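Long-range contact in coatomer subunit delta (PDB 5FJZ), which belongs to the coatomer coat of Golgi vesicles, which probably carries dilysine-tagged proteins back to the ER, and through this mu-homology domain interacts with Dsl1: residues Q135-S146 against N200-A211. Residues are numbered along the deposited sequence; the frame is centred on the assembly and turned at random.
Sequences QQGFDVIIEYES and NDAGALAFTIEA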
loop_
_atom_site.group_PDB
_atom_site.type_symbol
_atom_site.label_atom_id
_atom_site.label_comp_id
_atom_site.label_asym_id
_atom_site.label_seq_id
_atom_site.Cartn_x
_atom_site.Cartn_y
_atom_site.Cartn_z
ATOM N N GLN A 135 23.797 -21.297 23.587
ATOM C CA GLN A 135 22.459 -21.367 23.018
ATOM C C GLN A 135 22.515 -22.168 21.731
ATOM O O GLN A 135 23.609 -22.414 21.219
ATOM C CB GLN A 135 21.866 -19.933 22.781
ATOM C CG GLN A 135 21.862 -19.084 24.057
ATOM C CD GLN A 135 20.921 -17.854 24.062
ATOM O OE1 GLN A 135 21.004 -17.005 24.965
ATOM N NE2 GLN A 135 20.071 -17.747 23.069
ATOM N N GLN A 136 21.353 -22.578 21.225
ATOM C CA GLN A 136 21.208 -23.211 19.901
ATOM C C GLN A 136 21.043 -22.117 18.814
ATOM O O GLN A 136 19.944 -21.808 18.297
ATOM C CB GLN A 136 20.060 -24.191 19.933
ATOM C CG GLN A 136 19.925 -25.070 18.668
ATOM C CD GLN A 136 21.131 -25.965 18.251
ATOM O OE1 GLN A 136 20.942 -27.167 17.993
ATOM N NE2 GLN A 136 22.340 -25.388 18.110
ATOM N N GLY A 137 22.175 -21.524 18.470
ATOM C CA GLY A 137 22.123 -20.283 17.700
ATOM C C GLY A 137 23.473 -19.635 17.656
ATOM O O GLY A 137 24.468 -20.333 17.497
ATOM N N PHE A 138 23.479 -18.311 17.700
ATOM C CA PHE A 138 24.606 -17.576 17.206
ATOM C C PHE A 138 25.047 -16.395 18.053
ATOM O O PHE A 138 24.257 -15.717 18.659
ATOM C CB PHE A 138 24.322 -17.125 15.768
ATOM C CG PHE A 138 24.047 -18.258 14.793
ATOM C CD1 PHE A 138 22.792 -18.800 14.696
ATOM C CD2 PHE A 138 25.081 -18.803 14.008
ATOM C CE1 PHE A 138 22.519 -19.860 13.852
ATOM C CE2 PHE A 138 24.818 -19.845 13.122
ATOM C CZ PHE A 138 23.533 -20.386 13.067
ATOM N N ASP A 139 26.371 -16.181 18.074
ATOM C CA ASP A 139 27.003 -15.077 18.707
ATOM C C ASP A 139 27.195 -14.026 17.591
ATOM O O ASP A 139 27.870 -14.249 16.579
ATOM C CB ASP A 139 28.366 -15.427 19.372
ATOM C CG ASP A 139 28.255 -16.410 20.525
ATOM O OD1 ASP A 139 27.237 -16.544 21.221
ATOM O OD2 ASP A 139 29.244 -17.095 20.789
ATOM N N VAL A 140 26.466 -12.930 17.721
ATOM C CA VAL A 140 26.432 -11.884 16.768
ATOM C C VAL A 140 27.143 -10.684 17.245
ATOM O O VAL A 140 26.967 -10.271 18.402
ATOM C CB VAL A 140 24.962 -11.459 16.484
ATOM C CG1 VAL A 140 24.899 -10.364 15.448
ATOM C CG2 VAL A 140 24.140 -12.668 16.019
ATOM N N ILE A 141 27.868 -10.028 16.341
ATOM C CA ILE A 141 28.426 -8.741 16.603
ATOM C C ILE A 141 28.021 -7.792 15.460
ATOM O O ILE A 141 28.263 -8.059 14.281
ATOM C CB ILE A 141 30.008 -8.794 16.689
ATOM C CG1 ILE A 141 30.447 -9.702 17.830
ATOM C CG2 ILE A 141 30.586 -7.377 16.808
ATOM C CD1 ILE A 141 31.970 -9.831 18.032
ATOM N N ILE A 142 27.382 -6.725 15.847
ATOM C CA ILE A 142 27.065 -5.653 14.941
ATOM C C ILE A 142 27.997 -4.514 15.262
ATOM O O ILE A 142 27.932 -3.875 16.342
ATOM C CB ILE A 142 25.574 -5.151 15.095
ATOM C CG1 ILE A 142 24.619 -6.299 14.899
ATOM C CG2 ILE A 142 25.335 -4.076 14.005
ATOM C CD1 ILE A 142 23.138 -5.993 15.236
ATOM N N GLU A 143 28.758 -4.132 14.259
ATOM C CA GLU A 143 29.622 -2.979 14.375
ATOM C C GLU A 143 29.124 -1.832 13.591
ATOM O O GLU A 143 28.689 -1.965 12.505
ATOM C CB GLU A 143 31.020 -3.321 13.842
ATOM C CG GLU A 143 31.740 -4.149 14.887
ATOM C CD GLU A 143 33.068 -4.649 14.428
ATOM O OE1 GLU A 143 33.256 -4.812 13.187
ATOM O OE2 GLU A 143 33.912 -4.858 15.340
ATOM N N TYR A 144 29.137 -0.704 14.228
ATOM C CA TYR A 144 28.619 0.529 13.672
ATOM C C TYR A 144 29.624 1.668 13.815
ATOM O O TYR A 144 30.437 1.713 14.764
ATOM C CB TYR A 144 27.313 0.871 14.351
ATOM C CG TYR A 144 27.321 0.898 15.877
ATOM C CD1 TYR A 144 27.737 2.023 16.582
ATOM C CD2 TYR A 144 26.835 -0.172 16.592
ATOM C CE1 TYR A 144 27.785 2.026 17.982
ATOM C CE2 TYR A 144 26.812 -0.156 17.976
ATOM C CZ TYR A 144 27.319 0.921 18.668
ATOM O OH TYR A 144 27.313 0.918 20.074
ATOM N N GLU A 145 29.574 2.613 12.873
ATOM C CA GLU A 145 30.325 3.824 12.933
ATOM C C GLU A 145 29.469 4.994 12.458
ATOM O O GLU A 145 28.899 4.940 11.357
ATOM C CB GLU A 145 31.594 3.757 12.057
ATOM C CG GLU A 145 32.380 5.052 12.198
ATOM C CD GLU A 145 33.833 4.966 11.829
ATOM O OE1 GLU A 145 34.149 4.277 10.836
ATOM O OE2 GLU A 145 34.645 5.616 12.558
ATOM N N SER A 146 29.324 5.985 13.313
ATOM C CA SER A 146 28.621 7.212 13.032
ATOM C C SER A 146 29.532 8.230 12.429
ATOM O O SER A 146 30.647 8.438 12.924
ATOM C CB SER A 146 28.060 7.793 14.295
ATOM O OG SER A 146 27.430 9.070 14.074
ATOM N N ASN A 200 30.448 10.816 15.834
ATOM C CA ASN A 200 31.693 10.355 15.221
ATOM C C ASN A 200 32.309 9.066 15.777
ATOM O O ASN A 200 33.435 8.723 15.495
ATOM C CB ASN A 200 32.695 11.498 15.160
ATOM C CG ASN A 200 32.318 12.526 14.111
ATOM O OD1 ASN A 200 32.047 13.679 14.423
ATOM N ND2 ASN A 200 32.270 12.101 12.869
ATOM N N ASP A 201 31.536 8.322 16.554
ATOM C CA ASP A 201 32.092 7.187 17.259
ATOM C C ASP A 201 31.884 5.912 16.461
ATOM O O ASP A 201 30.890 5.788 15.752
ATOM C CB ASP A 201 31.444 7.073 18.677
ATOM C CG ASP A 201 32.487 6.672 19.796
ATOM O OD1 ASP A 201 33.688 7.080 19.735
ATOM O OD2 ASP A 201 32.067 5.968 20.751
ATOM N N ALA A 202 32.758 4.943 16.706
ATOM C CA ALA A 202 32.619 3.592 16.288
ATOM C C ALA A 202 32.435 2.679 17.515
ATOM O O ALA A 202 33.069 2.837 18.569
ATOM C CB ALA A 202 33.761 3.155 15.479
ATOM N N GLY A 203 31.494 1.793 17.415
ATOM C CA GLY A 203 31.140 0.927 18.530
ATOM C C GLY A 203 30.588 -0.361 18.048
ATOM O O GLY A 203 30.568 -0.655 16.845
ATOM N N ALA A 204 30.045 -1.136 18.983
ATOM C CA ALA A 204 29.586 -2.479 18.666
ATOM C C ALA A 204 28.511 -2.907 19.593
ATOM O O ALA A 204 28.497 -2.532 20.828
ATOM C CB ALA A 204 30.754 -3.458 18.775
ATOM N N LEU A 205 27.652 -3.741 19.066
ATOM C CA LEU A 205 26.665 -4.474 19.901
ATOM C C LEU A 205 26.865 -5.957 19.701
ATOM O O LEU A 205 26.768 -6.469 18.570
ATOM C CB LEU A 205 25.233 -4.067 19.465
ATOM C CG LEU A 205 24.075 -4.841 20.072
ATOM C CD1 LEU A 205 24.003 -4.650 21.570
ATOM C CD2 LEU A 205 22.693 -4.420 19.498
ATOM N N ALA A 206 26.893 -6.698 20.810
ATOM C CA ALA A 206 27.129 -8.086 20.760
ATOM C C ALA A 206 26.148 -8.861 21.600
ATOM O O ALA A 206 25.847 -8.474 22.736
ATOM C CB ALA A 206 28.619 -8.361 21.222
ATOM N N PHE A 207 25.639 -9.946 21.054
ATOM C CA PHE A 207 24.640 -10.768 21.738
ATOM C C PHE A 207 24.609 -12.129 21.184
ATOM O O PHE A 207 25.131 -12.382 20.084
ATOM C CB PHE A 207 23.247 -10.073 21.682
ATOM C CG PHE A 207 22.828 -9.774 20.304
ATOM C CD1 PHE A 207 23.364 -8.679 19.608
ATOM C CD2 PHE A 207 22.057 -10.622 19.637
ATOM C CE1 PHE A 207 23.001 -8.436 18.275
ATOM C CE2 PHE A 207 21.720 -10.407 18.313
ATOM C CZ PHE A 207 22.177 -9.287 17.634
ATOM N N THR A 208 23.942 -13.036 21.914
ATOM C CA THR A 208 23.675 -14.331 21.477
ATOM C C THR A 208 22.167 -14.548 21.349
ATOM O O THR A 208 21.442 -14.192 22.231
ATOM C CB THR A 208 24.240 -15.345 22.511
ATOM O OG1 THR A 208 25.660 -15.118 22.664
ATOM C CG2 THR A 208 24.059 -16.748 21.993
ATOM N N ILE A 209 21.774 -15.093 20.246
ATOM C CA ILE A 209 20.373 -15.270 19.907
ATOM C C ILE A 209 20.205 -16.592 19.224
ATOM O O ILE A 209 21.038 -17.016 18.425
ATOM C CB ILE A 209 19.856 -14.080 19.023
ATOM C CG1 ILE A 209 18.329 -14.134 18.871
ATOM C CG2 ILE A 209 20.522 -14.070 17.657
ATOM C CD1 ILE A 209 17.746 -12.802 18.302
ATOM N N GLU A 210 19.086 -17.276 19.509
ATOM C CA GLU A 210 18.724 -18.537 18.816
ATOM C C GLU A 210 18.192 -18.303 17.411
ATOM O O GLU A 210 17.360 -17.446 17.237
ATOM C CB GLU A 210 17.614 -19.280 19.557
ATOM C CG GLU A 210 18.044 -20.001 20.815
ATOM C CD GLU A 210 16.924 -20.862 21.382
ATOM O OE1 GLU A 210 15.745 -20.702 20.949
ATOM O OE2 GLU A 210 17.229 -21.701 22.259
ATOM N N ALA A 211 18.656 -19.092 16.443
ATOM C CA ALA A 211 18.126 -19.123 15.123
ATOM C C ALA A 211 18.429 -20.476 14.533
ATOM O O ALA A 211 19.407 -21.113 14.924
ATOM C CB ALA A 211 18.803 -18.037 14.266
HETATM O O HOH W 1 17.881 -22.770 16.984
HETATM O O HOH W 2 35.215 7.098 14.852
#
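The middle two strands of the four-stranded antiparallel sheet in the mu-homology domain, 137-146 and 202-210, pair here from F138 opposite I209 to E145 opposite A202. Backbone hydrogen bonds run in both directions at F138–I209, V140–F207, I142–L205 and Y144–G203, the I142 N to L205 O bond being 2.8 Å long and nearly straight (174°). One more, S146 N to D201 O, closes the far end.

On the buried face, Y144 lies flat over the glycine opposite. With chi1 at 52°, Y144 CG sits between the backbone N and the carbonyl carbon, which swings the ring across the partner strand; G203 CA packs against its face 4.0 Å from the ring centroid, and Y144 CZ comes within 3.4 Å of A204 N. G203, which has no side chain, lets the ring lie directly on the backbone. Replacing Y144 by an alanine would probably uncover the G203–A204 peptide and leave a gap beside F157. F207 takes the same kind of rotamer (chi1 56°), which lays its ring alongside V140, whose CB stands 4.0 Å from the ring centroid, over the face, while I142 CD1 meets the ring edge in plane, 3.9 Å from F207 CE1.

The other face carries D139, I141, E143 and E145. There T208 OG1 donates to D139 OD1 at 2.6 Å, the two side chains lying side by side; the hydroxyl comes to OD1 on the anti side, well out of the carboxylate plane, and N170 also bonds to OG1. I141 CG1 rests on A206 CB (4.1 Å).

Strand 123-131 pairs with the outer edge of 137-146, and the short strand 168-169 borders 202-210. Beneath Y144, I142, L205 and F207 lie strands 155-159 and 190-194 of the larger sheet, so the two sheets pack face to face through this apolar layer.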